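Local coordinates for protein type II restriction enzyme MunI (Mycoplasma, PDB 1D02) that recognizes the double-stranded DNA sequence 5'-CAATTG-3' as a homodimer and cleaves it after the first C, leaving 5'-phosphate ends, at residues Asn26-Phe31 with Leu42-Lys47; Ala33-Thr38 with Gln191-Lys196; Asn176-Arg181 with Gly186-Gln191. The protein carries 1 engineered substitution. All blocks are in the same frame, centred on the assembly; numbering follows the deposited sequence.

Overall arrangement
Helix 27-34, the second helix of the chain, takes part in two contacts. Contact 1 closes a short loop, with 26-31 at the start of the helix meeting 42-47 on strand 40-44 of the sheet. Contact 2 begins at 33-38, between those two segments, and reaches forward to 191-196 on the last helix, so it crosses contact 1 and closes a loop of about 150 residues. Contact 3, a tight strand-to-helix return from 176-181 to 186-191, lies inside that long loop, its end overlapping contact 2 at Gln191. Together they pack helices 27-34 and 186-197 on each other and on the sheet, tying in its outermost strands within this chain, 40-44 and 177-180.

Contact 1: residues Asn26-Phe31 with Leu42-Lys47; sequences NLYNVF and LYEKPK
Leu42 reaches from strand 40-44 to helix 27-31 and divides its two methyls among three helix residues. With CG anti to the backbone N (chi1 179°), the branch is carried up to the helix, where CD2 settles 3.7 Å from Tyr28 CA and also lies 3.9 Å from Phe31 CB. The other methyl, Leu42 CD1, lies between Phe31 CB and Leu27 CD2, about equally far from both at 4.1 and 4.2 Å. Phe31 thus touches the strand through its CB, while its ring leads away from it. Tyr28 takes a different first torsion, CG anti to the carbonyl carbon (chi1 -53°), which turns its ring along the strand toward Glu44. Glu44 lies beside this ring, although the very close approach of its CG in the model is doubtful. Tyr28 OH is hydrogen-bonded to Ala83 O, which fixes the outer end of the ring. The helix start is held by a capping box: Asn29 N donates to Asn26 OD1 at 2.9 Å, and Asn26 N returns a nearly straight bond to Asn29 OD1 at 2.8 Å. The helix runs roughly antiparallel to strand 42-44, at 157°. Leu42 also packs on Phe84 and Ile86 of the adjoining strand 84-88, while on the helix Leu27 and Phe31 touch Leu189 of helix 186-197.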
loop_
_atom_site.group_PDB
_atom_site.type_symbol
_atom_site.label_atom_id
_atom_site.label_comp_id
_atom_site.label_asym_id
_atom_site.label_seq_id
_atom_site.Cartn_x
_atom_site.Cartn_y
_atom_site.Cartn_z
ATOM N N ASN D 26 -11.652 10.414 -20.825
ATOM C CA ASN D 26 -10.677 10.041 -19.801
ATOM C C ASN D 26 -11.251 10.648 -18.506
ATOM O O ASN D 26 -12.262 11.369 -18.562
ATOM C CB ASN D 26 -9.285 10.575 -20.119
ATOM C CG ASN D 26 -9.269 12.063 -20.367
ATOM O OD1 ASN D 26 -9.548 12.853 -19.468
ATOM N ND2 ASN D 26 -8.941 12.457 -21.601
ATOM N N LEU D 27 -10.650 10.351 -17.359
ATOM C CA LEU D 27 -11.218 10.849 -16.096
ATOM C C LEU D 27 -11.317 12.366 -16.028
ATOM O O LEU D 27 -12.282 12.923 -15.474
ATOM C CB LEU D 27 -10.416 10.334 -14.890
ATOM C CG LEU D 27 -10.955 10.710 -13.495
ATOM C CD1 LEU D 27 -10.674 9.525 -12.552
ATOM C CD2 LEU D 27 -10.315 11.999 -12.964
ATOM N N TYR D 28 -10.318 13.036 -16.581
ATOM C CA TYR D 28 -10.288 14.489 -16.559
ATOM C C TYR D 28 -11.348 15.174 -17.413
ATOM O O TYR D 28 -12.071 16.056 -16.902
ATOM C CB TYR D 28 -8.894 14.982 -16.944
ATOM C CG TYR D 28 -7.834 14.340 -16.091
ATOM C CD1 TYR D 28 -7.139 13.195 -16.522
ATOM C CD2 TYR D 28 -7.554 14.840 -14.832
ATOM C CE1 TYR D 28 -6.181 12.578 -15.683
ATOM C CE2 TYR D 28 -6.619 14.248 -14.009
ATOM C CZ TYR D 28 -5.940 13.128 -14.425
ATOM O OH TYR D 28 -5.038 12.564 -13.551
ATOM N N ASN D 29 -11.474 14.817 -18.690
ATOM C CA ASN D 29 -12.499 15.545 -19.450
ATOM C C ASN D 29 -13.922 15.181 -19.005
ATOM O O ASN D 29 -14.823 16.016 -19.051
ATOM C CB ASN D 29 -12.287 15.459 -20.991
ATOM C CG ASN D 29 -12.345 14.045 -21.562
ATOM O OD1 ASN D 29 -12.635 13.070 -20.882
ATOM N ND2 ASN D 29 -12.084 13.950 -22.867
ATOM N N VAL D 30 -14.097 13.972 -18.497
ATOM C CA VAL D 30 -15.396 13.523 -18.000
ATOM C C VAL D 30 -15.787 14.347 -16.756
ATOM O O VAL D 30 -16.890 14.918 -16.689
ATOM C CB VAL D 30 -15.346 12.006 -17.644
ATOM C CG1 VAL D 30 -16.480 11.602 -16.688
ATOM C CG2 VAL D 30 -15.422 11.172 -18.939
ATOM N N PHE D 31 -14.897 14.441 -15.769
ATOM C CA PHE D 31 -15.279 15.208 -14.592
ATOM C C PHE D 31 -15.329 16.708 -14.866
ATOM O O PHE D 31 -16.167 17.403 -14.285
ATOM C CB PHE D 31 -14.357 14.899 -13.400
ATOM C CG PHE D 31 -14.812 13.709 -12.597
ATOM C CD1 PHE D 31 -14.099 12.511 -12.612
ATOM C CD2 PHE D 31 -15.995 13.777 -11.851
ATOM C CE1 PHE D 31 -14.554 11.415 -11.900
ATOM C CE2 PHE D 31 -16.455 12.671 -11.137
ATOM C CZ PHE D 31 -15.730 11.491 -11.163
ATOM N N LEU D 42 -12.344 19.966 -10.536
ATOM C CA LEU D 42 -11.423 18.841 -10.602
ATOM C C LEU D 42 -10.024 19.427 -10.759
ATOM O O LEU D 42 -9.817 20.336 -11.570
ATOM C CB LEU D 42 -11.700 17.966 -11.830
ATOM C CG LEU D 42 -10.749 16.771 -11.994
ATOM C CD1 LEU D 42 -11.113 15.621 -11.069
ATOM C CD2 LEU D 42 -10.776 16.347 -13.450
ATOM N N TYR D 43 -9.066 18.907 -9.997
ATOM C CA TYR D 43 -7.679 19.365 -10.112
ATOM C C TYR D 43 -6.893 18.190 -10.686
ATOM O O TYR D 43 -7.100 17.056 -10.272
ATOM C CB TYR D 43 -7.078 19.691 -8.739
ATOM C CG TYR D 43 -7.770 20.807 -7.984
ATOM C CD1 TYR D 43 -8.172 20.634 -6.652
ATOM C CD2 TYR D 43 -8.000 22.041 -8.586
ATOM C CE1 TYR D 43 -8.781 21.679 -5.938
ATOM C CE2 TYR D 43 -8.608 23.087 -7.880
ATOM C CZ TYR D 43 -8.989 22.896 -6.561
ATOM O OH TYR D 43 -9.562 23.942 -5.863
ATOM N N GLU D 44 -6.027 18.471 -11.651
ATOM C CA GLU D 44 -5.139 17.469 -12.240
ATOM C C GLU D 44 -3.835 17.711 -11.448
ATOM O O GLU D 44 -3.402 18.836 -11.262
ATOM C CB GLU D 44 -5.016 17.751 -13.757
ATOM C CG GLU D 44 -6.393 17.626 -14.450
ATOM C CD GLU D 44 -6.538 18.310 -15.823
ATOM O OE1 GLU D 44 -5.538 18.410 -16.573
ATOM O OE2 GLU D 44 -7.684 18.723 -16.158
ATOM N N LYS D 45 -3.228 16.675 -10.895
ATOM C CA LYS D 45 -2.007 16.890 -10.098
ATOM C C LYS D 45 -2.038 18.040 -9.025
ATOM O O LYS D 45 -1.208 18.961 -9.026
ATOM C CB LYS D 45 -0.792 17.072 -11.040
ATOM C CG LYS D 45 0.577 16.942 -10.378
ATOM C CD LYS D 45 1.699 17.050 -11.411
ATOM C CE LYS D 45 3.077 16.911 -10.778
ATOM N NZ LYS D 45 4.155 17.142 -11.780
ATOM N N PRO D 46 -3.010 17.992 -8.101
ATOM C CA PRO D 46 -3.184 18.969 -7.005
ATOM C C PRO D 46 -1.881 19.052 -6.203
ATOM O O PRO D 46 -1.156 18.063 -6.107
ATOM C CB PRO D 46 -4.312 18.354 -6.177
ATOM C CG PRO D 46 -4.188 16.863 -6.494
ATOM C CD PRO D 46 -3.960 16.881 -7.962
ATOM N N LYS D 47 -1.599 20.215 -5.613
ATOM C CA LYS D 47 -0.367 20.427 -4.859
ATOM C C LYS D 47 -0.523 20.472 -3.342
ATOM O O LYS D 47 0.425 20.808 -2.635
ATOM C CB LYS D 47 0.290 21.724 -5.346
ATOM C CG LYS D 47 0.563 21.684 -6.849
ATOM C CD LYS D 47 1.514 22.785 -7.299
ATOM C CE LYS D 47 0.895 24.162 -7.286
ATOM N NZ LYS D 47 1.846 25.142 -7.938
#

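Contact 2: residues Ala33-Thr38 with Gln191-Lys196; sequences AVFEGT and QHFNEK
The ring of Phe35 turns its edge toward the face of Phe193 in an offset edge-to-face pair, with centroids 5.9 Å apart and planes inclined at 63°. At the edge of the Phe35 ring, near its plane, sits Phe193 CE2, which is 4.0 Å from Phe35 CZ and equally close to Phe35 CE2. A single carbon of Phe193 therefore meets two neighbouring carbons of Phe35, and the contact buries 64 Å² in all, both sides summed. The two side chains approach from opposite directions. The first torsion of Phe193 is trans (chi1 168°), a setting that extends its ring from the helix toward the 33-38 segment.

From Phe35 to Thr38 the chain makes a type II beta turn, with Gly37 at positive phi. Phe35 O accepts two bonds from Thr38, one from N at 2.9 Å and one from OG1 at 2.8 Å, both reaching it from the same face of its plane; the two bonds close the turn at Phe35, and Thr38 OG1 is also hydrogen-bonded to Tyr40 N, at the start of strand 40-44. The aromatic pair is buried where the 33-38 segment faces helix 186-197. Both rings rest on Ile86 of strand 84-88, and Phe35 also meets the rings of Phe31 and Tyr40.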
loop_
_atom_site.group_PDB
_atom_site.type_symbol
_atom_site.label_atom_id
_atom_site.label_comp_id
_atom_site.label_asym_id
_atom_site.label_seq_id
_atom_site.Cartn_x
_atom_site.Cartn_y
_atom_site.Cartn_z
ATOM N N ALA D 33 -16.321 18.082 -17.547
ATOM C CA ALA D 33 -17.609 18.356 -18.177
ATOM C C ALA D 33 -18.749 18.314 -17.168
ATOM O O ALA D 33 -19.588 19.221 -17.112
ATOM C CB ALA D 33 -17.889 17.348 -19.310
ATOM N N VAL D 34 -18.779 17.255 -16.371
ATOM C CA VAL D 34 -19.863 17.070 -15.416
ATOM C C VAL D 34 -19.863 18.096 -14.275
ATOM O O VAL D 34 -20.886 18.296 -13.576
ATOM C CB VAL D 34 -19.880 15.589 -14.912
ATOM C CG1 VAL D 34 -19.067 15.393 -13.610
ATOM C CG2 VAL D 34 -21.314 15.165 -14.727
ATOM N N PHE D 35 -18.738 18.767 -14.091
ATOM C CA PHE D 35 -18.669 19.795 -13.057
ATOM C C PHE D 35 -18.947 21.201 -13.583
ATOM O O PHE D 35 -18.959 22.166 -12.801
ATOM C CB PHE D 35 -17.294 19.786 -12.365
ATOM C CG PHE D 35 -17.054 18.587 -11.471
ATOM C CD1 PHE D 35 -15.755 18.312 -11.004
ATOM C CD2 PHE D 35 -18.102 17.766 -11.052
ATOM C CE1 PHE D 35 -15.518 17.248 -10.141
ATOM C CE2 PHE D 35 -17.873 16.700 -10.189
ATOM C CZ PHE D 35 -16.567 16.441 -9.731
ATOM N N GLU D 36 -19.178 21.345 -14.887
ATOM C CA GLU D 36 -19.414 22.684 -15.454
ATOM C C GLU D 36 -20.555 23.426 -14.785
ATOM O O GLU D 36 -21.667 22.920 -14.701
ATOM C CB GLU D 36 -19.707 22.615 -16.960
ATOM C CG GLU D 36 -18.478 22.267 -17.789
ATOM C CD GLU D 36 -18.793 22.121 -19.269
ATOM O OE1 GLU D 36 -17.994 21.467 -19.979
ATOM O OE2 GLU D 36 -19.825 22.662 -19.744
ATOM N N GLY D 37 -20.264 24.628 -14.300
ATOM C CA GLY D 37 -21.305 25.419 -13.662
ATOM C C GLY D 37 -21.674 24.991 -12.262
ATOM O O GLY D 37 -22.591 25.570 -11.672
ATOM N N THR D 38 -20.981 23.994 -11.712
ATOM C CA THR D 38 -21.289 23.547 -10.355
ATOM C C THR D 38 -20.244 24.071 -9.372
ATOM O O THR D 38 -19.286 24.765 -9.746
ATOM C CB THR D 38 -21.292 22.000 -10.232
ATOM O OG1 THR D 38 -19.934 21.529 -10.228
ATOM C CG2 THR D 38 -22.045 21.341 -11.422
ATOM N N GLN D 191 -21.237 8.354 -11.800
ATOM C CA GLN D 191 -22.300 7.842 -10.933
ATOM C C GLN D 191 -21.704 7.270 -9.650
ATOM O O GLN D 191 -22.294 7.409 -8.580
ATOM C CB GLN D 191 -23.143 6.777 -11.642
ATOM C CG GLN D 191 -24.007 7.360 -12.762
ATOM C CD GLN D 191 -24.790 6.301 -13.517
ATOM O OE1 GLN D 191 -24.235 5.216 -13.786
ATOM N NE2 GLN D 191 -25.965 6.571 -13.873
ATOM N N HIS D 192 -20.528 6.646 -9.733
ATOM C CA HIS D 192 -19.922 6.104 -8.514
ATOM C C HIS D 192 -19.641 7.251 -7.546
ATOM O O HIS D 192 -19.995 7.184 -6.368
ATOM C CB HIS D 192 -18.620 5.360 -8.828
ATOM C CG HIS D 192 -18.030 4.663 -7.640
ATOM N ND1 HIS D 192 -17.264 5.312 -6.695
ATOM C CD2 HIS D 192 -18.157 3.383 -7.208
ATOM C CE1 HIS D 192 -16.951 4.464 -5.729
ATOM N NE2 HIS D 192 -17.485 3.289 -6.017
ATOM N N PHE D 193 -18.981 8.295 -8.035
ATOM C CA PHE D 193 -18.682 9.460 -7.204
ATOM C C PHE D 193 -19.991 10.082 -6.677
ATOM O O PHE D 193 -20.151 10.320 -5.486
ATOM C CB PHE D 193 -17.955 10.522 -8.038
ATOM C CG PHE D 193 -17.868 11.866 -7.363
ATOM C CD1 PHE D 193 -16.975 12.084 -6.320
ATOM C CD2 PHE D 193 -18.701 12.915 -7.775
ATOM C CE1 PHE D 193 -16.905 13.336 -5.688
ATOM C CE2 PHE D 193 -18.643 14.164 -7.157
ATOM C CZ PHE D 193 -17.740 14.377 -6.107
ATOM N N ASN D 194 -20.931 10.317 -7.583
ATOM C CA ASN D 194 -22.197 10.955 -7.228
ATOM C C ASN D 194 -22.985 10.244 -6.130
ATOM O O ASN D 194 -23.467 10.875 -5.176
ATOM C CB ASN D 194 -23.066 11.060 -8.485
ATOM C CG ASN D 194 -24.264 11.936 -8.292
ATOM O OD1 ASN D 194 -25.403 11.514 -8.550
ATOM N ND2 ASN D 194 -24.038 13.162 -7.839
ATOM N N GLU D 195 -23.099 8.935 -6.262
ATOM C CA GLU D 195 -23.874 8.119 -5.337
ATOM C C GLU D 195 -23.167 7.702 -4.061
ATOM O O GLU D 195 -23.797 7.565 -3.014
ATOM C CB GLU D 195 -24.358 6.857 -6.064
ATOM C CG GLU D 195 -25.410 7.118 -7.151
ATOM C CD GLU D 195 -25.554 5.963 -8.157
ATOM O OE1 GLU D 195 -25.138 4.817 -7.860
ATOM O OE2 GLU D 195 -26.094 6.212 -9.263
ATOM N N LYS D 196 -21.851 7.541 -4.132
ATOM C CA LYS D 196 -21.109 7.039 -2.984
ATOM C C LYS D 196 -20.103 7.920 -2.269
ATOM O O LYS D 196 -19.787 7.665 -1.104
ATOM C CB LYS D 196 -20.408 5.753 -3.408
ATOM C CG LYS D 196 -21.383 4.720 -3.948
ATOM C CD LYS D 196 -20.687 3.566 -4.621
ATOM C CE LYS D 196 -21.697 2.472 -4.920
ATOM N NZ LYS D 196 -21.155 1.477 -5.882
#

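Contact 3: residues Asn176-Arg181 with Gly186-Gln191; sequences NYFMWR and GEKLVQ
Leu189, Trp180 and Phe178 form the centre of a helix-on-sheet layer in the alpha/beta core of this PDDEXK-clan nuclease, where helix 186-191 returns almost antiparallel over strand 177-180, at 173°. The two methyls of Leu189 serve the two aromatic residues. CD2 stands over one face of the indole in a CH-pi contact, 3.8 Å from the centroid of the six-membered ring of Trp180 and only 10° off the ring normal. CD1 turns to Phe178, meeting its CD2 at 3.6 Å. A trans first torsion of Trp180 (chi1 -163°) swings the indole to the helix, and the side chains of Trp180 and Leu189 cross at about a right angle. The CZ2 corner of the six-membered ring of Trp180, on the side of NE1, meets Gly186 CA at 3.8 Å; Trp180 NE1 itself is hydrogen-bonded to Ser185 O. Phe178 points toward the helix, and Lys188 CG comes in at its edge, in the ring plane, 3.5 Å from Phe178 CZ. Strand 148-153 lies alongside, its Trp149 touching both Phe178 and Leu189. Lys188 bends at chi2 and again at chi4, bringing its amino group back toward the strand, where a water accepts from Lys188 NZ at 3.1 Å and donates to Met179 O at 2.7 Å.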
loop_
_atom_site.group_PDB
_atom_site.type_symbol
_atom_site.label_atom_id
_atom_site.label_comp_id
_atom_site.label_asym_id
_atom_site.label_seq_id
_atom_site.Cartn_x
_atom_site.Cartn_y
_atom_site.Cartn_z
ATOM N N ASN D 176 -14.340 3.046 -1.888
ATOM C CA ASN D 176 -13.120 3.819 -2.052
ATOM C C ASN D 176 -12.274 3.452 -3.280
ATOM O O ASN D 176 -11.179 3.971 -3.463
ATOM C CB ASN D 176 -12.312 3.797 -0.755
ATOM C CG ASN D 176 -12.918 4.734 0.285
ATOM O OD1 ASN D 176 -13.456 4.292 1.298
ATOM N ND2 ASN D 176 -12.877 6.030 -0.001
ATOM N N TYR D 177 -12.784 2.544 -4.113
ATOM C CA TYR D 177 -12.117 2.286 -5.390
ATOM C C TYR D 177 -13.210 2.119 -6.433
ATOM O O TYR D 177 -14.377 1.891 -6.082
ATOM C CB TYR D 177 -11.238 1.027 -5.361
ATOM C CG TYR D 177 -12.008 -0.269 -5.344
ATOM C CD1 TYR D 177 -12.370 -0.903 -6.534
ATOM C CD2 TYR D 177 -12.379 -0.846 -4.143
ATOM C CE1 TYR D 177 -13.087 -2.093 -6.517
ATOM C CE2 TYR D 177 -13.085 -2.032 -4.102
ATOM C CZ TYR D 177 -13.437 -2.654 -5.292
ATOM O OH TYR D 177 -14.127 -3.834 -5.224
ATOM N N PHE D 178 -12.858 2.281 -7.704
ATOM C CA PHE D 178 -13.831 2.059 -8.781
ATOM C C PHE D 178 -13.089 1.443 -9.952
ATOM O O PHE D 178 -11.984 1.888 -10.290
ATOM C CB PHE D 178 -14.492 3.369 -9.232
ATOM C CG PHE D 178 -15.386 3.206 -10.431
ATOM C CD1 PHE D 178 -16.653 2.614 -10.313
ATOM C CD2 PHE D 178 -14.967 3.646 -11.684
ATOM C CE1 PHE D 178 -17.487 2.471 -11.437
ATOM C CE2 PHE D 178 -15.792 3.504 -12.808
ATOM C CZ PHE D 178 -17.046 2.922 -12.684
ATOM N N MET D 179 -13.694 0.424 -10.555
ATOM C CA MET D 179 -13.118 -0.277 -11.709
ATOM C C MET D 179 -13.752 0.328 -12.960
ATOM O O MET D 179 -14.919 0.049 -13.250
ATOM C CB MET D 179 -13.471 -1.773 -11.658
ATOM C CG MET D 179 -12.975 -2.487 -10.430
ATOM S SD MET D 179 -11.239 -2.886 -10.612
ATOM C CE MET D 179 -10.904 -3.746 -9.084
ATOM N N TRP D 180 -13.002 1.152 -13.696
ATOM C CA TRP D 180 -13.543 1.779 -14.897
ATOM C C TRP D 180 -13.096 0.881 -16.046
ATOM O O TRP D 180 -11.970 0.978 -16.525
ATOM C CB TRP D 180 -12.994 3.201 -15.050
ATOM C CG TRP D 180 -13.794 4.049 -16.021
ATOM C CD1 TRP D 180 -15.043 3.777 -16.516
ATOM C CD2 TRP D 180 -13.386 5.288 -16.614
ATOM N NE1 TRP D 180 -15.434 4.772 -17.386
ATOM C CE2 TRP D 180 -14.434 5.709 -17.466
ATOM C CE3 TRP D 180 -12.237 6.080 -16.510
ATOM C CZ2 TRP D 180 -14.364 6.880 -18.210
ATOM C CZ3 TRP D 180 -12.167 7.266 -17.257
ATOM C CH2 TRP D 180 -13.223 7.650 -18.094
ATOM N N ARG D 181 -14.014 0.018 -16.479
ATOM C CA ARG D 181 -13.708 -0.972 -17.503
ATOM C C ARG D 181 -13.599 -0.462 -18.928
ATOM O O ARG D 181 -14.154 0.583 -19.271
ATOM C CB ARG D 181 -14.725 -2.125 -17.396
ATOM C CG ARG D 181 -14.657 -2.800 -16.004
ATOM C CD ARG D 181 -15.522 -4.064 -15.789
ATOM N NE ARG D 181 -15.046 -4.695 -14.551
ATOM C CZ ARG D 181 -15.565 -4.506 -13.339
ATOM N NH1 ARG D 181 -16.631 -3.725 -13.162
ATOM N NH2 ARG D 181 -14.957 -5.024 -12.284
ATOM N N GLY D 186 -18.113 7.493 -19.410
ATOM C CA GLY D 186 -17.852 8.339 -18.257
ATOM C C GLY D 186 -18.993 8.382 -17.251
ATOM O O GLY D 186 -18.771 8.548 -16.049
ATOM N N GLU D 187 -20.223 8.223 -17.731
ATOM C CA GLU D 187 -21.375 8.250 -16.852
ATOM C C GLU D 187 -21.250 7.305 -15.644
ATOM O O GLU D 187 -21.527 7.702 -14.506
ATOM C CB GLU D 187 -22.642 7.939 -17.676
ATOM C CG GLU D 187 -23.933 7.958 -16.870
ATOM C CD GLU D 187 -25.182 7.723 -17.726
ATOM O OE1 GLU D 187 -25.151 6.834 -18.612
ATOM O OE2 GLU D 187 -26.197 8.415 -17.498
ATOM N N LYS D 188 -20.832 6.066 -15.883
ATOM C CA LYS D 188 -20.678 5.105 -14.803
ATOM C C LYS D 188 -19.647 5.572 -13.762
ATOM O O LYS D 188 -19.847 5.380 -12.562
ATOM C CB LYS D 188 -20.248 3.761 -15.395
ATOM C CG LYS D 188 -20.124 2.656 -14.385
ATOM C CD LYS D 188 -21.317 1.713 -14.446
ATOM C CE LYS D 188 -20.976 0.383 -13.758
ATOM N NZ LYS D 188 -20.040 -0.515 -14.557
ATOM N N LEU D 189 -18.550 6.159 -14.237
ATOM C CA LEU D 189 -17.492 6.678 -13.371
ATOM C C LEU D 189 -18.067 7.781 -12.473
ATOM O O LEU D 189 -17.883 7.765 -11.251
ATOM C CB LEU D 189 -16.336 7.250 -14.217
ATOM C CG LEU D 189 -15.248 8.019 -13.458
ATOM C CD1 LEU D 189 -14.452 7.057 -12.587
ATOM C CD2 LEU D 189 -14.323 8.738 -14.461
ATOM N N VAL D 190 -18.770 8.719 -13.084
ATOM C CA VAL D 190 -19.343 9.828 -12.320
ATOM C C VAL D 190 -20.444 9.336 -11.372
ATOM O O VAL D 190 -20.551 9.822 -10.232
ATOM C CB VAL D 190 -19.892 10.965 -13.263
ATOM C CG1 VAL D 190 -20.454 12.113 -12.418
ATOM C CG2 VAL D 190 -18.757 11.523 -14.148
ATOM N N GLN D 191 -21.237 8.354 -11.800
ATOM C CA GLN D 191 -22.300 7.842 -10.933
ATOM C C GLN D 191 -21.704 7.270 -9.650
ATOM O O GLN D 191 -22.294 7.409 -8.580
ATOM C CB GLN D 191 -23.143 6.777 -11.642
ATOM C CG GLN D 191 -24.007 7.360 -12.762
ATOM C CD GLN D 191 -24.790 6.301 -13.517
ATOM O OE1 GLN D 191 -24.235 5.216 -13.786
ATOM N NE2 GLN D 191 -25.965 6.571 -13.873
HETATM O O HOH W 1 -17.470 -0.683 -12.918
#